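Local coordinates for protein glycoside hydrolase family 31 (Kribbella flavida DSM 17836, PDB 5X3I) that hydrolyses the alpha-1,3-glucosidic linkages of a cyclic tetrasaccharide derived from starch, releasing isomaltose inside the cell, at residues A411-V414 against H418-L421. The protein carries 1 engineered substitution. Sequence-based numbering, arbitrary orientation.
Sequences AAMV and HAVL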
ATOM      1  N   ALA A 411     -13.982 -18.205  16.930  1.00 20.96           N
ATOM      2  CA  ALA A 411     -15.022 -18.196  17.944  1.00 18.29           C
ATOM      3  C   ALA A 411     -14.572 -17.384  19.153  1.00 20.09           C
ATOM      4  O   ALA A 411     -15.353 -16.624  19.704  1.00 21.37           O
ATOM      5  CB  ALA A 411     -15.389 -19.609  18.358  1.00 19.29           C
ATOM      6  N   ALA A 412     -13.316 -17.552  19.559  1.00 16.65           N
ATOM      7  CA  ALA A 412     -12.771 -16.759  20.648  1.00 17.65           C
ATOM      8  C   ALA A 412     -12.782 -15.272  20.302  1.00 17.96           C
ATOM      9  O   ALA A 412     -13.014 -14.450  21.164  1.00 16.76           O
ATOM     10  CB  ALA A 412     -11.369 -17.200  20.986  1.00 15.47           C
ATOM     11  N   MET A 413     -12.511 -14.944  19.046  1.00 15.39           N
ATOM     12  CA  MET A 413     -12.486 -13.550  18.622  1.00 16.27           C
ATOM     13  C   MET A 413     -13.837 -12.884  18.847  1.00 19.33           C
ATOM     14  O   MET A 413     -13.904 -11.767  19.339  1.00 18.52           O
ATOM     15  CB  MET A 413     -12.098 -13.431  17.151  1.00 16.13           C
ATOM     16  CG  MET A 413     -10.630 -13.618  16.860  1.00 14.84           C
ATOM     17  SD  MET A 413     -10.264 -13.517  15.111  1.00 17.60           S
ATOM     18  CE  MET A 413     -10.326 -11.762  14.824  1.00 15.21           C
ATOM     19  N   VAL A 414     -14.907 -13.584  18.482  1.00 19.12           N
ATOM     20  CA  VAL A 414     -16.259 -13.066  18.665  1.00 19.65           C
ATOM     21  C   VAL A 414     -16.614 -13.029  20.146  1.00 17.99           C
ATOM     22  O   VAL A 414     -17.112 -12.031  20.635  1.00 23.90           O
ATOM     23  CB  VAL A 414     -17.312 -13.908  17.909  1.00 18.44           C
ATOM     24  CG1 VAL A 414     -18.733 -13.431  18.245  1.00 17.93           C
ATOM     25  CG2 VAL A 414     -17.060 -13.862  16.405  1.00 22.32           C
ATOM     26  N   HIS A 418     -12.477  -9.546  20.106  1.00 16.59           N
ATOM     27  CA  HIS A 418     -11.241  -9.264  19.382  1.00 14.48           C
ATOM     28  C   HIS A 418     -11.474  -8.923  17.907  1.00 13.83           C
ATOM     29  O   HIS A 418     -10.525  -8.687  17.173  1.00 15.77           O
ATOM     30  CB  HIS A 418     -10.279 -10.451  19.475  1.00 14.29           C
ATOM     31  CG  HIS A 418      -9.765 -10.711  20.854  1.00 14.18           C
ATOM     32  ND1 HIS A 418      -9.176  -9.737  21.627  1.00 15.95           N
ATOM     33  CD2 HIS A 418      -9.740 -11.844  21.594  1.00 14.46           C
ATOM     34  CE1 HIS A 418      -8.820 -10.254  22.787  1.00 13.89           C
ATOM     35  NE2 HIS A 418      -9.152 -11.529  22.792  1.00 15.86           N
ATOM     36  N   ALA A 419     -12.730  -8.944  17.472  1.00 14.99           N
ATOM     37  CA  ALA A 419     -13.043  -8.718  16.064  1.00 14.60           C
ATOM     38  C   ALA A 419     -13.595  -7.316  15.804  1.00 16.00           C
ATOM     39  O   ALA A 419     -14.370  -6.792  16.598  1.00 18.82           O
ATOM     40  CB  ALA A 419     -14.036  -9.757  15.567  1.00 14.61           C
ATOM     41  N   VAL A 420     -13.192  -6.732  14.683  1.00 14.07           N
ATOM     42  CA  VAL A 420     -13.787  -5.496  14.201  1.00 15.91           C
ATOM     43  C   VAL A 420     -15.279  -5.745  13.983  1.00 15.67           C
ATOM     44  O   VAL A 420     -15.660  -6.794  13.473  1.00 18.17           O
ATOM     45  CB  VAL A 420     -13.125  -5.010  12.896  1.00 15.50           C
ATOM     46  CG1 VAL A 420     -13.856  -3.784  12.336  1.00 16.34           C
ATOM     47  CG2 VAL A 420     -11.649  -4.700  13.122  1.00 13.37           C
ATOM     48  N   LEU A 421     -16.110  -4.792  14.385  1.00 15.77           N
ATOM     49  CA  LEU A 421     -17.560  -4.986  14.421  1.00 17.75           C
ATOM     50  C   LEU A 421     -18.332  -4.166  13.384  1.00 16.34           C
ATOM     51  O   LEU A 421     -17.903  -3.085  12.994  1.00 18.02           O
ATOM     52  CB  LEU A 421     -18.100  -4.636  15.804  1.00 18.08           C
ATOM     53  CG  LEU A 421     -17.642  -5.440  17.018  1.00 20.00           C
ATOM     54  CD1 LEU A 421     -18.359  -4.926  18.276  1.00 19.61           C
ATOM     55  CD2 LEU A 421     -17.892  -6.918  16.805  1.00 17.29           C
TER
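The C-terminal end of helix 404-415 is closed by the chain turning back on M413, whose backbone oxygen receives the amide of H418, five residues on. The bond from H418 N to M413 O measures 2.7 Å, with an N-H...O angle of 155°, the donor lying in the carbonyl plane. This reversal brings the two side chains together beside the bond: M413 CG approaches H418 CB to 4.1 Å. H418 CB lies 3.9 Å from M413 CA, which sits at the edge of the imidazole, near the ring plane. The methionine chain runs extended from CA to SD and then bends at chi3 (77°), carrying its terminal methyl to the start of the departing loop. There M413 CE packs against A419 CB at 4.3 Å and comes within 3.9 Å of H418 O.

All four touching residues are buried, and helix 446-454 packs against A412, M413 and H418. W451 stacks on the H418 ring and also meets A412 and M413, while H418 ND1 is hydrogen-bonded to T448 OG1, which helps fix the ring's rotation. A backbone hydrogen bond between H418 and D442 joins the turn to a later part of the same connection. A bond spanning five residues, backed by the contact of M413 CG with H418 CB, is consistent with a Schellman-type C-cap, here ending the first helix of the connection between TIM-barrel strands 388-393 and 467-470.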